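Type I modular polyketide synthase (Streptomyces albus subsp. albus, PDB 6IYT) probably transfers an extender unit, likely ethylmalonyl, from coenzyme A to an acyl carrier protein during salinomycin assembly. Local coordinates at residues 78-83 against 457-462; 120-125 against 206-211; 257-262 against 285-290; 330-335 against 362-367. All blocks are in the same frame, centred on the assembly; numbering follows the deposited sequence.

Contact 1 of 4, residues 78-83 against 457-462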
loop_
_atom_site.group_PDB
_atom_site.type_symbol
_atom_site.label_atom_id
_atom_site.label_comp_id
_atom_site.label_asym_id
_atom_site.label_seq_id
_atom_site.Cartn_x
_atom_site.Cartn_y
_atom_site.Cartn_z
ATOM N N GLY A 78 -16.279 -2.267 22.967
ATOM C CA GLY A 78 -15.754 -1.811 21.671
ATOM C C GLY A 78 -16.865 -1.752 20.630
ATOM O O GLY A 78 -17.000 -0.775 19.897
ATOM N N TYR A 79 -17.663 -2.813 20.558
ATOM C CA TYR A 79 -18.789 -2.844 19.663
ATOM C C TYR A 79 -19.745 -1.686 19.934
ATOM O O TYR A 79 -20.173 -0.996 19.017
ATOM C CB TYR A 79 -19.541 -4.170 19.771
ATOM C CG TYR A 79 -20.791 -4.173 18.935
ATOM C CD1 TYR A 79 -20.723 -4.249 17.530
ATOM C CD2 TYR A 79 -22.025 -3.980 19.517
ATOM C CE1 TYR A 79 -21.869 -4.139 16.753
ATOM C CE2 TYR A 79 -23.174 -3.914 18.752
ATOM C CZ TYR A 79 -23.094 -3.957 17.379
ATOM O OH TYR A 79 -24.240 -3.838 16.639
ATOM N N SER A 80 -19.986 -1.408 21.194
ATOM C CA SER A 80 -20.956 -0.382 21.560
ATOM C C SER A 80 -20.447 1.041 21.218
ATOM O O SER A 80 -21.191 1.886 20.724
ATOM C CB SER A 80 -21.293 -0.489 23.042
ATOM O OG SER A 80 -21.863 -1.764 23.337
ATOM N N LEU A 81 -19.179 1.278 21.478
ATOM C CA LEU A 81 -18.546 2.536 21.110
ATOM C C LEU A 81 -18.630 2.752 19.599
ATOM O O LEU A 81 -18.763 3.877 19.143
ATOM C CB LEU A 81 -17.099 2.536 21.547
ATOM C CG LEU A 81 -16.883 2.678 23.049
ATOM C CD1 LEU A 81 -15.492 2.270 23.398
ATOM C CD2 LEU A 81 -17.165 4.113 23.533
ATOM N N ALA A 82 -18.483 1.671 18.828
ATOM C CA ALA A 82 -18.514 1.765 17.369
ATOM C C ALA A 82 -19.938 1.967 16.845
ATOM O O ALA A 82 -20.135 2.620 15.838
ATOM C CB ALA A 82 -17.889 0.523 16.746
ATOM N N ALA A 83 -20.926 1.368 17.505
ATOM C CA ALA A 83 -22.251 1.324 16.947
ATOM C C ALA A 83 -23.093 2.512 17.416
ATOM O O ALA A 83 -23.978 2.940 16.711
ATOM C CB ALA A 83 -22.929 0.002 17.296
ATOM N N LYS A 457 -22.342 -7.766 21.854
ATOM C CA LYS A 457 -23.662 -7.141 21.985
ATOM C C LYS A 457 -23.511 -5.752 22.559
ATOM O O LYS A 457 -22.544 -5.471 23.293
ATOM C CB LYS A 457 -24.560 -7.963 22.900
ATOM C CG LYS A 457 -23.872 -8.422 24.178
ATOM C CD LYS A 457 -24.845 -9.111 25.131
ATOM C CE LYS A 457 -25.463 -8.110 26.098
ATOM N NZ LYS A 457 -26.919 -8.363 26.328
ATOM N N ALA A 458 -24.499 -4.915 22.308
ATOM C CA ALA A 458 -24.518 -3.543 22.879
ATOM C C ALA A 458 -24.663 -3.570 24.400
ATOM O O ALA A 458 -25.435 -4.368 24.959
ATOM C CB ALA A 458 -25.634 -2.722 22.244
ATOM N N VAL A 459 -23.880 -2.731 25.064
ATOM C CA VAL A 459 -23.889 -2.643 26.515
ATOM C C VAL A 459 -23.947 -1.181 26.924
ATOM O O VAL A 459 -23.588 -0.296 26.148
ATOM C CB VAL A 459 -22.655 -3.317 27.142
ATOM C CG1 VAL A 459 -22.656 -4.808 26.840
ATOM C CG2 VAL A 459 -21.377 -2.663 26.643
ATOM N N ASP A 460 -24.400 -0.930 28.145
ATOM C CA ASP A 460 -24.529 0.432 28.632
ATOM C C ASP A 460 -23.182 1.146 28.670
ATOM O O ASP A 460 -22.164 0.572 29.056
ATOM C CB ASP A 460 -25.168 0.430 30.024
ATOM C CG ASP A 460 -25.418 1.828 30.554
ATOM O OD1 ASP A 460 -24.470 2.639 30.568
ATOM O OD2 ASP A 460 -26.565 2.114 30.955
ATOM N N LEU A 461 -23.196 2.406 28.254
ATOM C CA LEU A 461 -22.007 3.241 28.228
ATOM C C LEU A 461 -22.355 4.564 28.882
ATOM O O LEU A 461 -23.515 4.973 28.873
ATOM C CB LEU A 461 -21.566 3.504 26.788
ATOM C CG LEU A 461 -21.044 2.339 25.948
ATOM C CD1 LEU A 461 -20.967 2.743 24.484
ATOM C CD2 LEU A 461 -19.683 1.886 26.454
ATOM N N PRO A 462 -21.357 5.246 29.454
ATOM C CA PRO A 462 -21.753 6.525 30.037
ATOM C C PRO A 462 -22.443 7.416 29.034
ATOM O O PRO A 462 -22.152 7.364 27.845
ATOM C CB PRO A 462 -20.427 7.147 30.515
ATOM C CG PRO A 462 -19.342 6.272 30.004
ATOM C CD PRO A 462 -19.922 5.180 29.169
#

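Contact 2 of 4, residues 120-125 against 206-211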
loop_
_atom_site.group_PDB
_atom_site.type_symbol
_atom_site.label_atom_id
_atom_site.label_comp_id
_atom_site.label_asym_id
_atom_site.label_seq_id
_atom_site.Cartn_x
_atom_site.Cartn_y
_atom_site.Cartn_z
ATOM N N LYS A 120 -11.791 13.015 -2.154
ATOM C CA LYS A 120 -11.869 11.688 -2.718
ATOM C C LYS A 120 -10.686 10.814 -2.279
ATOM O O LYS A 120 -9.643 11.326 -1.846
ATOM C CB LYS A 120 -11.934 11.785 -4.214
ATOM C CG LYS A 120 -13.234 12.432 -4.690
ATOM C CD LYS A 120 -13.085 13.028 -6.082
ATOM C CE LYS A 120 -13.213 11.970 -7.141
ATOM N NZ LYS A 120 -13.685 12.557 -8.427
ATOM N N THR A 121 -10.844 9.514 -2.487
ATOM C CA THR A 121 -9.893 8.490 -2.024
ATOM C C THR A 121 -9.295 7.804 -3.225
ATOM O O THR A 121 -10.028 7.410 -4.153
ATOM C CB THR A 121 -10.604 7.414 -1.178
ATOM O OG1 THR A 121 -11.101 7.991 0.040
ATOM C CG2 THR A 121 -9.669 6.282 -0.857
ATOM N N VAL A 122 -7.963 7.760 -3.278
ATOM C CA VAL A 122 -7.271 6.999 -4.285
ATOM C C VAL A 122 -6.432 5.909 -3.653
ATOM O O VAL A 122 -5.818 6.126 -2.620
ATOM C CB VAL A 122 -6.385 7.919 -5.156
ATOM C CG1 VAL A 122 -5.450 8.762 -4.303
ATOM C CG2 VAL A 122 -5.628 7.126 -6.164
ATOM N N PHE A 123 -6.501 4.697 -4.222
ATOM C CA PHE A 123 -5.623 3.623 -3.783
ATOM C C PHE A 123 -4.348 3.604 -4.592
ATOM O O PHE A 123 -4.375 3.699 -5.852
ATOM C CB PHE A 123 -6.295 2.267 -3.861
ATOM C CG PHE A 123 -7.151 1.940 -2.656
ATOM C CD1 PHE A 123 -7.931 2.914 -2.052
ATOM C CD2 PHE A 123 -7.153 0.685 -2.125
ATOM C CE1 PHE A 123 -8.675 2.619 -0.914
ATOM C CE2 PHE A 123 -7.921 0.377 -0.996
ATOM C CZ PHE A 123 -8.686 1.356 -0.411
ATOM N N VAL A 124 -3.251 3.432 -3.869
ATOM C CA VAL A 124 -1.895 3.546 -4.392
ATOM C C VAL A 124 -1.237 2.153 -4.303
ATOM O O VAL A 124 -1.181 1.552 -3.252
ATOM C CB VAL A 124 -1.061 4.532 -3.570
ATOM C CG1 VAL A 124 0.369 4.619 -4.096
ATOM C CG2 VAL A 124 -1.728 5.897 -3.542
ATOM N N PHE A 125 -0.661 1.715 -5.411
ATOM C CA PHE A 125 -0.071 0.390 -5.525
ATOM C C PHE A 125 1.370 0.522 -5.973
ATOM O O PHE A 125 1.646 0.844 -7.146
ATOM C CB PHE A 125 -0.854 -0.420 -6.561
ATOM C CG PHE A 125 -2.277 -0.666 -6.179
ATOM C CD1 PHE A 125 -3.272 0.272 -6.494
ATOM C CD2 PHE A 125 -2.624 -1.765 -5.385
ATOM C CE1 PHE A 125 -4.592 0.050 -6.108
ATOM C CE2 PHE A 125 -3.927 -1.968 -4.985
ATOM C CZ PHE A 125 -4.897 -1.039 -5.298
ATOM N N PRO A 206 -11.619 2.695 -3.322
ATOM C CA PRO A 206 -11.032 3.716 -4.217
ATOM C C PRO A 206 -12.064 4.372 -5.117
ATOM O O PRO A 206 -13.020 3.708 -5.543
ATOM C CB PRO A 206 -10.062 2.902 -5.074
ATOM C CG PRO A 206 -10.616 1.543 -5.064
ATOM C CD PRO A 206 -11.149 1.359 -3.660
ATOM N N ASP A 207 -11.955 5.693 -5.250
ATOM C CA ASP A 207 -12.632 6.446 -6.312
ATOM C C ASP A 207 -11.771 6.471 -7.569
ATOM O O ASP A 207 -12.254 6.813 -8.684
ATOM C CB ASP A 207 -12.913 7.895 -5.850
ATOM C CG ASP A 207 -13.813 7.957 -4.607
ATOM O OD1 ASP A 207 -14.877 7.306 -4.632
ATOM O OD2 ASP A 207 -13.434 8.613 -3.592
ATOM N N ALA A 208 -10.500 6.165 -7.393
ATOM C CA ALA A 208 -9.543 6.040 -8.481
ATOM C C ALA A 208 -8.405 5.155 -7.992
ATOM O O ALA A 208 -8.225 4.998 -6.780
ATOM C CB ALA A 208 -9.008 7.381 -8.876
ATOM N N VAL A 209 -7.553 4.718 -8.911
ATOM C CA VAL A 209 -6.358 3.955 -8.540
ATOM C C VAL A 209 -5.136 4.507 -9.253
ATOM O O VAL A 209 -5.271 5.161 -10.276
ATOM C CB VAL A 209 -6.478 2.472 -8.887
ATOM C CG1 VAL A 209 -7.630 1.817 -8.135
ATOM C CG2 VAL A 209 -6.628 2.287 -10.398
ATOM N N VAL A 210 -3.971 4.380 -8.600
ATOM C CA VAL A 210 -2.679 4.766 -9.200
ATOM C C VAL A 210 -1.651 3.738 -8.823
ATOM O O VAL A 210 -1.587 3.292 -7.667
ATOM C CB VAL A 210 -2.189 6.133 -8.727
ATOM C CG1 VAL A 210 -0.961 6.556 -9.505
ATOM C CG2 VAL A 210 -3.267 7.166 -8.871
ATOM N N GLY A 211 -0.880 3.315 -9.798
ATOM C CA GLY A 211 0.170 2.338 -9.571
ATOM C C GLY A 211 1.545 2.885 -9.947
ATOM O O GLY A 211 1.674 3.820 -10.771
#

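Contact 3 of 4, residues 257-262 against 285-290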
loop_
_atom_site.group_PDB
_atom_site.type_symbol
_atom_site.label_atom_id
_atom_site.label_comp_id
_atom_site.label_asym_id
_atom_site.label_seq_id
_atom_site.Cartn_x
_atom_site.Cartn_y
_atom_site.Cartn_z
ATOM N N LEU A 257 17.167 12.888 -3.270
ATOM C CA LEU A 257 17.544 14.196 -3.780
ATOM C C LEU A 257 16.603 14.545 -4.929
ATOM O O LEU A 257 16.065 13.662 -5.563
ATOM C CB LEU A 257 18.954 14.167 -4.325
ATOM C CG LEU A 257 20.149 14.062 -3.392
ATOM C CD1 LEU A 257 21.380 13.931 -4.253
ATOM C CD2 LEU A 257 20.271 15.260 -2.442
ATOM N N PRO A 258 16.494 15.829 -5.250
ATOM C CA PRO A 258 15.747 16.314 -6.406
ATOM C C PRO A 258 16.320 15.773 -7.701
ATOM O O PRO A 258 17.528 15.603 -7.804
ATOM C CB PRO A 258 15.921 17.848 -6.335
ATOM C CG PRO A 258 16.352 18.140 -4.949
ATOM C CD PRO A 258 17.074 16.926 -4.448
ATOM N N ALA A 259 15.462 15.572 -8.702
ATOM C CA ALA A 259 15.902 15.059 -9.997
ATOM C C ALA A 259 17.106 15.811 -10.532
ATOM O O ALA A 259 18.053 15.210 -10.971
ATOM C CB ALA A 259 14.771 15.092 -11.005
ATOM N N ALA A 260 17.059 17.141 -10.504
ATOM C CA ALA A 260 18.124 17.931 -11.129
ATOM C C ALA A 260 19.480 17.638 -10.489
ATOM O O ALA A 260 20.501 17.578 -11.186
ATOM C CB ALA A 260 17.815 19.418 -11.039
ATOM N N GLU A 261 19.515 17.522 -9.169
ATOM C CA GLU A 261 20.747 17.221 -8.482
ATOM C C GLU A 261 21.260 15.833 -8.881
ATOM O O GLU A 261 22.444 15.630 -9.041
ATOM C CB GLU A 261 20.545 17.297 -6.960
ATOM C CG GLU A 261 21.520 18.220 -6.243
ATOM C CD GLU A 261 20.844 19.180 -5.253
ATOM O OE1 GLU A 261 19.877 18.771 -4.573
ATOM O OE2 GLU A 261 21.354 20.317 -5.087
ATOM N N VAL A 262 20.367 14.865 -8.988
ATOM C CA VAL A 262 20.774 13.522 -9.377
ATOM C C VAL A 262 21.305 13.468 -10.837
ATOM O O VAL A 262 22.334 12.847 -11.096
ATOM C CB VAL A 262 19.641 12.509 -9.196
ATOM C CG1 VAL A 262 20.084 11.151 -9.682
ATOM C CG2 VAL A 262 19.249 12.435 -7.734
ATOM N N ARG A 285 11.873 15.591 -3.591
ATOM C CA ARG A 285 13.197 15.244 -3.136
ATOM C C ARG A 285 13.365 13.746 -3.056
ATOM O O ARG A 285 14.166 13.243 -2.289
ATOM C CB ARG A 285 13.483 15.881 -1.773
ATOM C CG ARG A 285 13.436 17.401 -1.810
ATOM C CD ARG A 285 14.665 18.012 -1.159
ATOM N NE ARG A 285 14.400 19.362 -0.681
ATOM C CZ ARG A 285 14.278 20.434 -1.465
ATOM N NH1 ARG A 285 13.982 21.612 -0.931
ATOM N NH2 ARG A 285 14.468 20.334 -2.772
ATOM N N SER A 286 12.709 13.045 -3.961
ATOM C CA SER A 286 12.733 11.613 -3.943
ATOM C C SER A 286 12.644 11.073 -5.378
ATOM O O SER A 286 11.611 11.216 -6.027
ATOM C CB SER A 286 11.542 11.109 -3.124
ATOM O OG SER A 286 11.421 9.728 -3.288
ATOM N N VAL A 287 13.708 10.429 -5.842
ATOM C CA VAL A 287 13.737 9.832 -7.207
ATOM C C VAL A 287 14.343 8.447 -7.155
ATOM O O VAL A 287 14.776 7.997 -6.087
ATOM C CB VAL A 287 14.540 10.687 -8.235
ATOM C CG1 VAL A 287 14.025 12.127 -8.273
ATOM C CG2 VAL A 287 16.034 10.643 -7.930
ATOM N N THR A 288 14.166 7.686 -8.227
ATOM C CA THR A 288 14.834 6.425 -8.388
ATOM C C THR A 288 15.743 6.488 -9.626
ATOM O O THR A 288 15.472 7.163 -10.502
ATOM C CB THR A 288 13.851 5.263 -8.586
ATOM O OG1 THR A 288 13.036 5.557 -9.690
ATOM C CG2 THR A 288 12.956 5.099 -7.372
ATOM N N VAL A 289 16.782 5.703 -9.589
ATOM C CA VAL A 289 17.801 5.671 -10.635
ATOM C C VAL A 289 18.045 4.223 -11.072
ATOM O O VAL A 289 18.186 3.346 -10.226
ATOM C CB VAL A 289 19.121 6.238 -10.122
ATOM C CG1 VAL A 289 20.208 6.109 -11.196
ATOM C CG2 VAL A 289 18.946 7.691 -9.695
ATOM N N ALA A 290 17.944 3.965 -12.380
ATOM C CA ALA A 290 18.151 2.632 -12.932
ATOM C C ALA A 290 19.475 2.568 -13.669
ATOM O O ALA A 290 19.861 3.512 -14.333
ATOM C CB ALA A 290 17.019 2.281 -13.895
#

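Contact 4 of 4, residues 330-335 against 362-367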
loop_
_atom_site.group_PDB
_atom_site.type_symbol
_atom_site.label_atom_id
_atom_site.label_comp_id
_atom_site.label_asym_id
_atom_site.label_seq_id
_atom_site.Cartn_x
_atom_site.Cartn_y
_atom_site.Cartn_z
ATOM N N ARG A 330 9.808 -8.935 -27.797
ATOM C CA ARG A 330 9.422 -10.068 -26.964
ATOM C C ARG A 330 8.252 -9.735 -26.020
ATOM O O ARG A 330 7.385 -10.543 -25.783
ATOM C CB ARG A 330 10.626 -10.608 -26.196
ATOM C CG ARG A 330 11.590 -11.334 -27.093
ATOM C CD ARG A 330 12.931 -11.566 -26.436
ATOM N NE ARG A 330 12.904 -12.703 -25.539
ATOM C CZ ARG A 330 13.981 -13.145 -24.905
ATOM N NH1 ARG A 330 15.134 -12.542 -25.078
ATOM N NH2 ARG A 330 13.891 -14.197 -24.113
ATOM N N ILE A 331 8.275 -8.524 -25.483
ATOM C CA ILE A 331 7.231 -8.123 -24.563
ATOM C C ILE A 331 5.898 -8.055 -25.295
ATOM O O ILE A 331 4.886 -8.559 -24.800
ATOM C CB ILE A 331 7.561 -6.781 -23.874
ATOM C CG1 ILE A 331 8.684 -6.989 -22.844
ATOM C CG2 ILE A 331 6.322 -6.193 -23.229
ATOM C CD1 ILE A 331 9.441 -5.711 -22.477
ATOM N N LEU A 332 5.894 -7.516 -26.514
ATOM C CA LEU A 332 4.630 -7.439 -27.292
ATOM C C LEU A 332 4.089 -8.820 -27.627
ATOM O O LEU A 332 2.889 -9.063 -27.519
ATOM C CB LEU A 332 4.798 -6.615 -28.559
ATOM C CG LEU A 332 5.213 -5.162 -28.435
ATOM C CD1 LEU A 332 5.183 -4.480 -29.791
ATOM C CD2 LEU A 332 4.316 -4.393 -27.448
ATOM N N ASP A 333 4.981 -9.769 -27.906
ATOM C CA ASP A 333 4.570 -11.118 -28.178
ATOM C C ASP A 333 4.033 -11.796 -26.926
ATOM O O ASP A 333 3.007 -12.485 -26.976
ATOM C CB ASP A 333 5.749 -11.944 -28.730
ATOM C CG ASP A 333 5.839 -11.908 -30.240
ATOM O OD1 ASP A 333 4.843 -11.509 -30.910
ATOM O OD2 ASP A 333 6.936 -12.285 -30.775
ATOM N N LEU A 334 4.721 -11.602 -25.804
ATOM C CA LEU A 334 4.372 -12.283 -24.552
ATOM C C LEU A 334 3.013 -11.829 -24.037
ATOM O O LEU A 334 2.245 -12.626 -23.507
ATOM C CB LEU A 334 5.422 -11.944 -23.498
ATOM C CG LEU A 334 6.186 -12.968 -22.686
ATOM C CD1 LEU A 334 6.067 -14.407 -23.158
ATOM C CD2 LEU A 334 7.653 -12.537 -22.606
ATOM N N LEU A 335 2.716 -10.539 -24.193
ATOM C CA LEU A 335 1.535 -9.911 -23.559
ATOM C C LEU A 335 0.397 -9.618 -24.532
ATOM O O LEU A 335 -0.558 -8.935 -24.177
ATOM C CB LEU A 335 1.960 -8.599 -22.883
ATOM C CG LEU A 335 3.084 -8.713 -21.824
ATOM C CD1 LEU A 335 3.248 -7.386 -21.100
ATOM C CD2 LEU A 335 2.830 -9.824 -20.823
ATOM N N ASP A 362 -3.204 -2.226 -23.133
ATOM C CA ASP A 362 -2.855 -3.339 -24.016
ATOM C C ASP A 362 -1.357 -3.627 -23.945
ATOM O O ASP A 362 -0.640 -3.064 -23.107
ATOM C CB ASP A 362 -3.271 -3.007 -25.473
ATOM C CG ASP A 362 -2.596 -1.722 -26.024
ATOM O OD1 ASP A 362 -1.614 -1.226 -25.426
ATOM O OD2 ASP A 362 -3.129 -1.126 -27.007
ATOM N N ALA A 363 -0.894 -4.575 -24.744
ATOM C CA ALA A 363 0.539 -4.973 -24.682
ATOM C C ALA A 363 1.479 -3.782 -24.830
ATOM O O ALA A 363 2.520 -3.723 -24.152
ATOM C CB ALA A 363 0.850 -6.028 -25.716
ATOM N N SER A 364 1.149 -2.861 -25.743
ATOM C CA SER A 364 1.973 -1.658 -25.959
ATOM C C SER A 364 2.058 -0.814 -24.708
ATOM O O SER A 364 3.130 -0.261 -24.359
ATOM C CB SER A 364 1.422 -0.812 -27.117
ATOM O OG SER A 364 1.814 -1.387 -28.358
ATOM N N TYR A 365 0.954 -0.721 -24.001
ATOM C CA TYR A 365 0.964 -0.027 -22.689
ATOM C C TYR A 365 1.894 -0.689 -21.689
ATOM O O TYR A 365 2.639 -0.014 -21.019
ATOM C CB TYR A 365 -0.420 0.058 -22.107
ATOM C CG TYR A 365 -0.463 0.889 -20.868
ATOM C CD1 TYR A 365 -0.556 2.280 -20.944
ATOM C CD2 TYR A 365 -0.280 0.312 -19.623
ATOM C CE1 TYR A 365 -0.494 3.064 -19.803
ATOM C CE2 TYR A 365 -0.157 1.091 -18.482
ATOM C CZ TYR A 365 -0.393 2.444 -18.561
ATOM O OH TYR A 365 -0.233 3.209 -17.451
ATOM N N TRP A 366 1.855 -2.011 -21.593
ATOM C CA TRP A 366 2.668 -2.701 -20.628
ATOM C C TRP A 366 4.156 -2.684 -20.988
ATOM O O TRP A 366 4.993 -2.583 -20.094
ATOM C CB TRP A 366 2.177 -4.103 -20.386
ATOM C CG TRP A 366 0.833 -4.131 -19.745
ATOM C CD1 TRP A 366 -0.341 -4.525 -20.326
ATOM C CD2 TRP A 366 0.484 -3.564 -18.478
ATOM N NE1 TRP A 366 -1.395 -4.236 -19.511
ATOM C CE2 TRP A 366 -0.928 -3.595 -18.388
ATOM C CE3 TRP A 366 1.208 -2.911 -17.481
ATOM C CZ2 TRP A 366 -1.612 -3.096 -17.300
ATOM C CZ3 TRP A 366 0.522 -2.429 -16.360
ATOM C CH2 TRP A 366 -0.866 -2.547 -16.270
ATOM N N PHE A 367 4.472 -2.510 -22.279
ATOM C CA PHE A 367 5.826 -2.177 -22.643
ATOM C C PHE A 367 6.219 -0.777 -22.153
ATOM O O PHE A 367 7.239 -0.611 -21.522
ATOM C CB PHE A 367 6.068 -2.263 -24.130
ATOM C CG PHE A 367 7.443 -1.800 -24.526
ATOM C CD1 PHE A 367 8.545 -2.573 -24.218
ATOM C CD2 PHE A 367 7.639 -0.524 -24.997
ATOM C CE1 PHE A 367 9.834 -2.098 -24.457
ATOM C CE2 PHE A 367 8.928 -0.053 -25.304
ATOM C CZ PHE A 367 10.024 -0.845 -25.014
#

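Contact 1 of 4, residues 78-83 against 457-462
The extended chain 457-462 runs past one side of helix 74-84, and the CA atoms of Ser-80 and Ala-458 come within 4.9 Å. This is a return of the C-terminal tail. Beyond helix 428-439 the chain comes back to the small N-terminal part of the structure, consistent with the linker between ketosynthase and acyltransferase in modular synthases. The tail stays extended without forming a strand. Ser-80 is the polar centre. Its OG accepts the backbone N-H of Val-459, and the N-H...O angle is 155°. With chi1 at -61°, OG lies beside its own backbone N and also bonds Asp-76 O, one turn earlier in the helix. The hydroxyl thus ties the tail to the helix backbone. On one flank the Tyr-79 ring brings CD2 to 3.8 Å from Ala-458 N, which lies at the ring edge near its plane. One face of this ring is met by Ala-83 CB of the same helix. On the other flank Leu-461 reaches in with one methyl, which also approaches Leu-81 CD2. His-65 of helix 52-67 bonds Asp-460 O, and Asp-76 OD1 bonds Lys-457 N. The Leu-461 methyl, CD1, lies 3.6 Å from Ser-80 CB.

Contact 2 of 4, residues 120-125 against 206-211
Two neighbouring parallel strands of the central sheet meet here, and the second leads into a GxSxG pattern that begins at Gly-211. The pattern is consistent with the nucleophile elbow of the acyltransferase family. The N-to-C directions of strands 120-125 and 208-211 differ by 28°. Phe-123 pairs with Val-209 and Val-124 with Val-210. Val-210 N reaches Phe-123 O at 2.9 Å, and Val-210 O accepts from Phe-125 N at 2.9 Å. At the start of the pairing a side chain takes part: Asp-207 OD2 accepts Thr-121 N at 3.0 Å, from its anti side and 18° out of the carboxylate plane. Asp-207 N returns a bond of 2.8 Å to Thr-121 O, so one residue grips both polar atoms of the Thr-121 backbone. Pro-206 CD sits 3.9 Å from the centroid of the Phe-123 ring, over one face, a CH-pi contact. The Phe-125 ring turns its edge to Val-209 CG1. Among the apolar side chains that share a face with Val-124, Val-122 CG2 meets Val-210 CG2 at 3.6 Å. Strand 388-393 bonds the other edge of strand 120-125. Helix 215-223 packs on Phe-125 and Val-209, and helix 376-385 on Val-124 and Val-210.

Contact 3 of 4, residues 257-262 against 285-290
Val-262 and Val-287 meet methyl to methyl, CG2 to CG2 at 3.7 Å, lying alongside each other and pointing opposite ways. The other methyl of Val-262, CG1, reaches Val-289 CG2 at 3.6 Å. Val-262 has CG1 anti to its backbone N (chi1 177°), which spreads its two methyls over two residues of the strand that point to the same side. Val-287 CG1 turns to the helix start, 3.8 Å from Ala-259 N and 4.1 Å from Ala-259 CB. Val-287 CG1 also lies 3.7 Å from Leu-257 O, a buried carbonyl oxygen with no polar partner in the model. At the outer end the Arg-285 side chain bends at chi2 and brings NH2 to 3.6 Å from Pro-258 CG, which sits at the guanidinium edge. No hydrogen bond joins the two segments. The arrangement is a helix packed on a mixed, largely antiparallel sheet, consistent with the smaller, ferredoxin-like subdomain of acyltransferases. Pro-258 is the N-cap of helix 259-266, and Val-262 N bonds Pro-258 O at 3.2 Å. Strand 286-291 is held between strands 251-255 and 276-283. Val-255 touches both Val-262 and Val-289. Ala-259 touches Ile-278 and Asn-281, while Glu-406 OE1 accepts Arg-285 N.

Contact 4 of 4, residues 330-335 against 362-367
Apolar contacts carry this helix-to-helix packing, beginning with Ile-331 against Phe-367. Ile-331 CD1 meets Phe-367 CD1 at 3.7 Å, in the plane of the ring and at its edge, and the two side chains cross at about a right angle. Ile-331 CG2 approaches Phe-367 CB at 4.0 Å. Leu-335 CD1 lies 3.5 Å from Trp-366 CB, and Leu-335 CB is 4.0 Å from Ala-363 CB. The small Ala-363 side chain lets the backbones come close, with the CA atoms of Leu-335 and Ala-363 5.2 Å apart. Leu-332 CD2 reaches Ala-363 O at 3.8 Å and also meets Ser-364.

No hydrogen bond crosses between the segments. One side-chain bond lies at the start of helix 363-371. Asp-362 is the N-cap, and Asp-362 OD1 accepts Tyr-365 N at 3.0 Å nearly along the C-O axis. This holds the first turn, from which Ala-363 and Trp-366 face the other helix. Tyr-365 OH bonds Ser-349 and Glu-216.

The short helical segments 330-334 and 363-367 run at 137°, roughly antiparallel, with axes 8.8 Å apart. Phe-367 also stacks on His-328, at the start of helix 328-334. Leu-241 of helix 228-245 touches Ile-331, and Arg-238 of the same helix touches Trp-366. The Trp-366 ring turns away from helix 328-334 to touch Glu-216 and Ile-217 of helix 215-223, beside the presumed nucleophile elbow.

Contact 2 is the buried core, about 10 Å from the chain centre to its own centre; contacts 1, 3 and 4 lie further out and are partly buried. Contact 2 relies on backbone bonds between strands. Contact 1 has one side-chain hydrogen bond across it, and contacts 3 and 4 have none and rest on apolar side chains. Contact 1 closes the longest span of chain, with the other three between its ends, and its centre is about 54 Å from that of contact 4. Contacts 2 and 4 approach to about 7 Å at nearest atoms, and helix 215-223 touches both. Contact 3 packs a helix start on a separate sheet, about 24 Å from contact 2 between centres.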